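Local structure of endoglucanase A (Clostridium acetobutylicum, 3IK2) at residues Glu132-Gly137 with Ala209-Lys214; Pro224-Phe229 with Asn233-Ser238; Gly285-Thr290 with Thr294-Cys299. The protein probably hydrolyses internal beta-1,4-glycosidic bonds of cellulose, as an endoglucanase of glycoside hydrolase family 44. One frame throughout, in Å; residues are numbered along the deposited sequence.

Along the chain the three contacts come in series, each closing before the next opens, so none nests in or crosses another. Contact 1 spans the longest interval: it closes 132-137, in the loop after strand 128-132, onto helix 198-215 of the barrel. That helix leads directly into strand 220-226, whose C-terminal end opens contact 2; there 224-229 meets 233-238, where helix 229-234 gives way to a turn. Contact 3 follows strand 273-278, the next barrel strand, and joins a two-stranded hairpin to the start of helix 297-305. Contacts 1 and 3 lie on opposite sides of the chain's centre, their centres about 46 Å apart; contacts 2 and 3 come within about 7 Å between nearest atoms.

Contact 1 of 3, residues Glu132-Gly137 with Ala209-Lys214; sequences EFNKNG and AQVVKK
Phe133 and Val211 mark the closest passage of the two backbones, their CA atoms 6.7 Å apart, where the irregular loop 132-137 runs past one side of segment 209-214 of helix 198-215. The evidence for a small, local contact is that nearly everything converges on one methyl group. Val211 CG2 lies 3.3 Å from Phe133 O and 3.8 Å from Phe133 CB, so the valine fits against both the backbone and the base of the phenylalanine side chain. A chi1 of 163° sets this CG2 anti to the carbonyl carbon and beside the backbone N, on the side facing the loop. The Phe133 ring itself leads off along the same helix, onto Lys204, Gln207 and Leu208. Asn134 adds its amide: OD1 is 3.6 Å and ND2 3.9 Å from Val211 CG2, the asparagine and valine side chains running alongside and pointing opposite ways. Asp153 of helix 152-163 also touches both Asn134 and Val211. Further along, the loop leads to Asp144, Asp147 and Ser149, which with Glu48 form the calcium site. Helix 198-215 itself belongs to the helical layer outside the TIM-like barrel, connecting parallel strands 174-177 and 220-226.

Contact 2 of 3, residues Pro224-Phe229 with Asn233-Ser238; sequences PALFGF and NDFNSS
Phe227 and Asn236 meet at about a right angle: the ring plane and the amide plane are 72° apart, and Asn236 CG sits near the ring plane, at the edge, 3.9 Å from Phe227 CE2. The Phe227 CG lies between the backbone N and the carbonyl carbon (chi1 87°), a rotamer that carries the ring across to the asparagine. A second pair also crosses nearly perpendicularly. Leu226 reaches Phe235 through one methyl, CD2, which stands at the ring edge 3.7 Å from CE1. In the third pair, Phe229 CE2 approaches Asn233 CB obliquely at 3.9 Å, ring and amide being well inclined.

The contact lies at a strand-to-helix junction of the barrel: strand 220-226 runs through Gly228, the N-cap, into helix 229-234. The turn after the helix brings Phe235 and Asn236 back toward the strand end. Phe235, Asn236 and Ser237 all have positive phi, and Ser238 N bonds Asp234 O at 3.1 Å. In an Asx motif, Ser237 N meets Asp234 OD2 at 3.1 Å, nearly straight at 173° but from above the carboxylate plane.

Asn236 OD1 bonds Ser230 OG, and ND2 makes a weak bond to Ser182 O. Phe235 stacks with Phe251. Side-chain pairing thus rests on van der Waals contacts: Leu226-Phe235 is apolar, while the other two set rings against asparagines.

Contact 3 of 3, residues Gly285-Thr290 with Thr294-Cys299; sequences GGQRVT and TSNVDC
Asn296 ND2 donates to Gly285 O at 3.2 Å with an N-H...O angle of 164°. The acceptor lies almost in the plane of the asparagine amide, whereas the nitrogen stands 41° above the carbonyl plane of Gly285. The other end of the same amide is also used: Asn296 OD1 receives Cys299 N at 3.1 Å, which makes Asn296 the N-cap of the helix. Bonds at both ends fix the rotation of the amide. Its CG is anti to the backbone N (chi1 -172°), which lets the group reach the hairpin while still capping its own helix.

Further contacts are by van der Waals packing. Gln287 CG lies 3.6 Å from Asn296 ND2, the two amide planes being strongly inclined to one another. Cys299 SG sits 3.6 Å from Gln287 O and 3.8 Å from Gln287 CB, and extends to Val289 CA at 3.9 Å. Asp298 CB approaches Gly285 N at 3.6 Å.

Gly285 and Gly286 both have positive phi, consistent with a type I' turn between strands 283-284 and 287-288. This hairpin follows barrel strand 273-278 and leans on the start of helix 297-305; farther along that helix Arg303 bonds Val289 O and Ala302 touches the Val289 side chain. On its other side the helix start reaches the nine-stranded sheet's loops, through Val297 on Tyr450.

Contact 1 of 3, residues Glu132-Gly137 with Ala209-Lys214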
# COMPACT_ATOMS: atom_id res chain seq x y z
N GLU A 132 -3.64 26.77 -1.82
CA GLU A 132 -3.67 27.22 -0.43
C GLU A 132 -4.40 26.18 0.39
O GLU A 132 -5.35 25.56 -0.10
CB GLU A 132 -4.42 28.55 -0.30
CG GLU A 132 -3.91 29.65 -1.20
CD GLU A 132 -2.57 30.21 -0.76
OE1 GLU A 132 -1.90 30.78 -1.62
OE2 GLU A 132 -2.17 30.05 0.41
N PHE A 133 -4.00 26.00 1.64
CA PHE A 133 -4.68 25.03 2.52
C PHE A 133 -6.04 25.49 3.08
O PHE A 133 -7.01 24.71 3.16
CB PHE A 133 -3.72 24.51 3.60
CG PHE A 133 -2.51 23.78 3.04
CD1 PHE A 133 -2.62 23.00 1.87
CD2 PHE A 133 -1.28 23.85 3.67
CE1 PHE A 133 -1.52 22.31 1.34
CE2 PHE A 133 -0.17 23.17 3.17
CZ PHE A 133 -0.29 22.39 2.00
N ASN A 134 -6.11 26.76 3.43
CA ASN A 134 -7.29 27.36 4.06
C ASN A 134 -7.83 28.53 3.26
O ASN A 134 -7.07 29.41 2.87
CB ASN A 134 -6.93 27.80 5.47
CG ASN A 134 -6.61 26.64 6.35
OD1 ASN A 134 -7.51 25.92 6.80
ND2 ASN A 134 -5.31 26.40 6.58
N LYS A 135 -9.14 28.54 3.03
CA LYS A 135 -9.77 29.58 2.22
C LYS A 135 -9.93 30.86 2.99
O LYS A 135 -9.83 31.95 2.42
CB LYS A 135 -11.12 29.13 1.67
CG LYS A 135 -11.59 29.94 0.45
CD LYS A 135 -13.00 29.51 0.03
CE LYS A 135 -13.54 30.39 -1.10
NZ LYS A 135 -14.87 29.92 -1.62
N ASN A 136 -10.15 30.75 4.30
CA ASN A 136 -10.35 31.93 5.17
C ASN A 136 -11.53 32.84 4.76
O ASN A 136 -11.68 33.93 5.32
CB ASN A 136 -9.05 32.75 5.36
CG ASN A 136 -7.87 31.90 5.81
OD1 ASN A 136 -7.90 31.30 6.89
ND2 ASN A 136 -6.83 31.82 4.97
N GLY A 137 -12.32 32.38 3.80
CA GLY A 137 -13.68 32.85 3.55
C GLY A 137 -14.62 31.63 3.49
O GLY A 137 -14.17 30.48 3.61
N ALA A 209 -2.61 18.19 7.18
CA ALA A 209 -3.31 17.32 8.13
C ALA A 209 -4.29 18.10 9.01
O ALA A 209 -5.37 17.60 9.32
CB ALA A 209 -2.31 16.51 8.98
N GLN A 210 -3.96 19.34 9.40
CA GLN A 210 -4.92 20.17 10.15
C GLN A 210 -6.21 20.53 9.38
O GLN A 210 -7.29 20.59 9.95
CB GLN A 210 -4.26 21.43 10.71
CG GLN A 210 -3.22 21.14 11.79
CD GLN A 210 -3.41 21.98 13.04
OE1 GLN A 210 -2.57 22.82 13.35
NE2 GLN A 210 -4.53 21.77 13.78
N VAL A 211 -6.09 20.76 8.07
CA VAL A 211 -7.27 20.95 7.22
C VAL A 211 -8.21 19.73 7.24
O VAL A 211 -9.43 19.87 7.39
CB VAL A 211 -6.84 21.28 5.78
CG1 VAL A 211 -7.99 21.07 4.79
CG2 VAL A 211 -6.26 22.71 5.71
N VAL A 212 -7.64 18.54 7.07
CA VAL A 212 -8.40 17.31 7.08
C VAL A 212 -9.20 17.16 8.38
O VAL A 212 -10.40 16.86 8.36
CB VAL A 212 -7.50 16.03 6.82
CG1 VAL A 212 -8.29 14.70 7.09
CG2 VAL A 212 -6.93 16.04 5.41
N LYS A 213 -8.51 17.35 9.50
CA LYS A 213 -9.11 17.18 10.82
C LYS A 213 -10.15 18.21 11.09
O LYS A 213 -11.14 17.90 11.73
CB LYS A 213 -8.05 17.24 11.94
CG LYS A 213 -6.98 16.15 11.87
CD LYS A 213 -7.57 14.75 11.83
CE LYS A 213 -6.47 13.71 11.64
NZ LYS A 213 -6.99 12.40 12.07
N LYS A 214 -9.94 19.43 10.61
CA LYS A 214 -10.94 20.48 10.75
C LYS A 214 -12.25 20.08 10.05
O LYS A 214 -13.31 20.13 10.66
CB LYS A 214 -10.41 21.84 10.24
CG LYS A 214 -11.48 22.89 10.12
CD LYS A 214 -11.09 23.98 9.12
CE LYS A 214 -10.62 25.21 9.83
NZ LYS A 214 -11.76 26.12 10.22

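Contact 2 of 3, residues Pro224-Phe229 with Asn233-Ser238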
# COMPACT_ATOMS: atom_id res chain seq x y z
N PRO A 224 4.56 10.66 5.24
CA PRO A 224 4.62 11.66 4.18
C PRO A 224 4.44 11.11 2.77
O PRO A 224 4.51 11.89 1.83
CB PRO A 224 6.04 12.27 4.35
CG PRO A 224 6.67 11.52 5.48
CD PRO A 224 5.91 10.23 5.62
N ALA A 225 4.18 9.81 2.62
CA ALA A 225 4.18 9.10 1.31
C ALA A 225 5.54 9.14 0.65
O ALA A 225 5.69 9.57 -0.50
CB ALA A 225 3.07 9.62 0.35
N LEU A 226 6.53 8.65 1.39
CA LEU A 226 7.92 8.62 0.96
C LEU A 226 8.15 7.56 -0.12
O LEU A 226 7.66 6.43 -0.01
CB LEU A 226 8.80 8.32 2.17
CG LEU A 226 8.61 9.26 3.35
CD1 LEU A 226 9.30 8.67 4.62
CD2 LEU A 226 9.11 10.63 3.02
N PHE A 227 8.91 7.93 -1.14
CA PHE A 227 9.09 7.10 -2.34
C PHE A 227 9.85 5.78 -2.14
O PHE A 227 9.71 4.84 -2.93
CB PHE A 227 9.73 7.95 -3.46
CG PHE A 227 11.26 7.98 -3.45
CD1 PHE A 227 12.01 6.99 -4.10
CD2 PHE A 227 11.95 9.04 -2.87
CE1 PHE A 227 13.40 7.03 -4.10
CE2 PHE A 227 13.36 9.11 -2.90
CZ PHE A 227 14.07 8.10 -3.50
N GLY A 228 10.65 5.70 -1.07
CA GLY A 228 11.67 4.65 -1.00
C GLY A 228 12.76 4.90 0.02
O GLY A 228 12.78 5.94 0.66
N PHE A 229 13.69 3.95 0.17
CA PHE A 229 14.55 3.98 1.34
C PHE A 229 15.37 5.26 1.45
O PHE A 229 15.64 5.74 2.56
CB PHE A 229 15.49 2.75 1.37
CG PHE A 229 16.13 2.54 2.70
CD1 PHE A 229 15.60 1.62 3.60
CD2 PHE A 229 17.24 3.31 3.09
CE1 PHE A 229 16.19 1.43 4.86
CE2 PHE A 229 17.81 3.15 4.35
CZ PHE A 229 17.31 2.20 5.23
N ASN A 233 15.65 7.71 4.73
CA ASN A 233 16.98 7.74 5.32
C ASN A 233 17.32 9.19 5.65
O ASN A 233 17.33 9.59 6.82
CB ASN A 233 17.97 7.03 4.35
CG ASN A 233 19.43 7.02 4.84
OD1 ASN A 233 20.35 6.73 4.04
ND2 ASN A 233 19.65 7.31 6.10
N ASP A 234 17.53 9.99 4.60
CA ASP A 234 17.91 11.39 4.77
C ASP A 234 17.06 12.32 3.92
O ASP A 234 17.50 13.40 3.51
CB ASP A 234 19.42 11.56 4.51
CG ASP A 234 19.86 11.13 3.12
OD1 ASP A 234 21.07 11.23 2.83
OD2 ASP A 234 19.04 10.69 2.29
N PHE A 235 15.81 11.91 3.71
CA PHE A 235 14.84 12.64 2.86
C PHE A 235 15.42 12.98 1.49
O PHE A 235 15.29 14.11 0.99
CB PHE A 235 14.26 13.86 3.59
CG PHE A 235 12.94 14.36 3.01
CD1 PHE A 235 11.89 13.47 2.75
CD2 PHE A 235 12.75 15.70 2.73
CE1 PHE A 235 10.65 13.92 2.24
CE2 PHE A 235 11.53 16.17 2.20
CZ PHE A 235 10.49 15.28 1.95
N ASN A 236 16.07 11.96 0.89
CA ASN A 236 16.67 12.04 -0.45
C ASN A 236 17.75 13.16 -0.54
O ASN A 236 17.65 14.09 -1.37
CB ASN A 236 15.56 12.23 -1.50
CG ASN A 236 16.01 11.92 -2.93
OD1 ASN A 236 16.90 11.10 -3.14
ND2 ASN A 236 15.38 12.56 -3.91
N SER A 237 18.75 13.07 0.34
CA SER A 237 19.79 14.08 0.50
C SER A 237 19.22 15.51 0.58
O SER A 237 19.61 16.42 -0.15
CB SER A 237 20.85 13.98 -0.60
OG SER A 237 21.04 12.65 -0.97
N SER A 238 18.28 15.69 1.50
CA SER A 238 17.68 16.98 1.72
C SER A 238 18.75 17.98 2.16
O SER A 238 19.59 17.65 3.01
CB SER A 238 16.57 16.84 2.76
OG SER A 238 15.82 18.03 2.85

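Contact 3 of 3, residues Gly285-Thr290 with Thr294-Cys299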
# COMPACT_ATOMS: atom_id res chain seq x y z
N GLY A 285 20.19 -12.42 -10.38
CA GLY A 285 20.67 -12.57 -11.75
C GLY A 285 21.05 -11.24 -12.38
O GLY A 285 20.89 -11.05 -13.59
N GLY A 286 21.58 -10.34 -11.55
CA GLY A 286 21.96 -9.00 -11.98
C GLY A 286 20.82 -8.08 -12.36
O GLY A 286 21.04 -7.12 -13.09
N GLN A 287 19.60 -8.37 -11.90
CA GLN A 287 18.41 -7.54 -12.20
C GLN A 287 17.58 -7.23 -10.96
O GLN A 287 17.40 -8.09 -10.10
CB GLN A 287 17.48 -8.20 -13.24
CG GLN A 287 18.06 -8.42 -14.63
CD GLN A 287 18.35 -7.11 -15.38
OE1 GLN A 287 17.59 -6.11 -15.27
NE2 GLN A 287 19.45 -7.11 -16.15
N ARG A 288 17.07 -6.01 -10.90
CA ARG A 288 16.12 -5.61 -9.87
C ARG A 288 14.81 -6.38 -10.05
O ARG A 288 14.33 -6.54 -11.19
CB ARG A 288 15.90 -4.10 -9.91
CG ARG A 288 15.21 -3.57 -8.69
CD ARG A 288 15.08 -2.09 -8.82
NE ARG A 288 14.24 -1.58 -7.75
CZ ARG A 288 13.90 -0.30 -7.62
NH1 ARG A 288 14.33 0.58 -8.52
NH2 ARG A 288 13.12 0.08 -6.61
N VAL A 289 14.25 -6.88 -8.95
CA VAL A 289 13.13 -7.87 -9.02
C VAL A 289 11.82 -7.28 -9.57
O VAL A 289 10.92 -8.01 -10.00
CB VAL A 289 12.90 -8.59 -7.65
CG1 VAL A 289 14.15 -9.30 -7.21
CG2 VAL A 289 12.44 -7.59 -6.54
N THR A 290 11.74 -5.95 -9.53
CA THR A 290 10.62 -5.19 -10.09
C THR A 290 10.49 -5.36 -11.61
O THR A 290 9.50 -4.93 -12.19
CB THR A 290 10.77 -3.66 -9.75
OG1 THR A 290 12.10 -3.24 -10.09
CG2 THR A 290 10.54 -3.39 -8.26
N THR A 294 10.63 -12.39 -16.78
CA THR A 294 10.61 -13.60 -15.96
C THR A 294 11.41 -14.80 -16.57
O THR A 294 11.30 -15.93 -16.08
CB THR A 294 9.15 -13.97 -15.58
OG1 THR A 294 8.41 -14.24 -16.77
CG2 THR A 294 8.49 -12.82 -14.85
N SER A 295 12.20 -14.56 -17.62
CA SER A 295 13.10 -15.60 -18.14
C SER A 295 14.32 -15.79 -17.20
O SER A 295 14.93 -16.83 -17.20
CB SER A 295 13.56 -15.32 -19.57
OG SER A 295 14.32 -14.13 -19.62
N ASN A 296 14.60 -14.78 -16.39
CA ASN A 296 15.75 -14.75 -15.48
C ASN A 296 15.38 -15.45 -14.18
O ASN A 296 14.68 -14.88 -13.33
CB ASN A 296 16.14 -13.28 -15.23
CG ASN A 296 17.42 -13.13 -14.48
OD1 ASN A 296 17.84 -13.99 -13.71
ND2 ASN A 296 18.06 -11.98 -14.67
N VAL A 297 15.86 -16.68 -14.03
CA VAL A 297 15.47 -17.55 -12.91
C VAL A 297 15.98 -17.09 -11.55
O VAL A 297 15.24 -17.14 -10.55
CB VAL A 297 15.84 -19.04 -13.18
CG1 VAL A 297 15.71 -19.90 -11.90
CG2 VAL A 297 14.97 -19.59 -14.30
N ASP A 298 17.23 -16.64 -11.50
CA ASP A 298 17.78 -16.08 -10.25
C ASP A 298 17.09 -14.79 -9.84
O ASP A 298 16.97 -14.48 -8.66
CB ASP A 298 19.29 -15.86 -10.34
CG ASP A 298 20.07 -17.17 -10.20
OD1 ASP A 298 19.46 -18.24 -10.08
OD2 ASP A 298 21.32 -17.11 -10.19
N CYS A 299 16.63 -14.03 -10.83
CA CYS A 299 15.79 -12.89 -10.56
C CYS A 299 14.42 -13.36 -10.01
O CYS A 299 13.96 -12.83 -9.00
CB CYS A 299 15.65 -11.98 -11.79
SG CYS A 299 14.92 -10.37 -11.44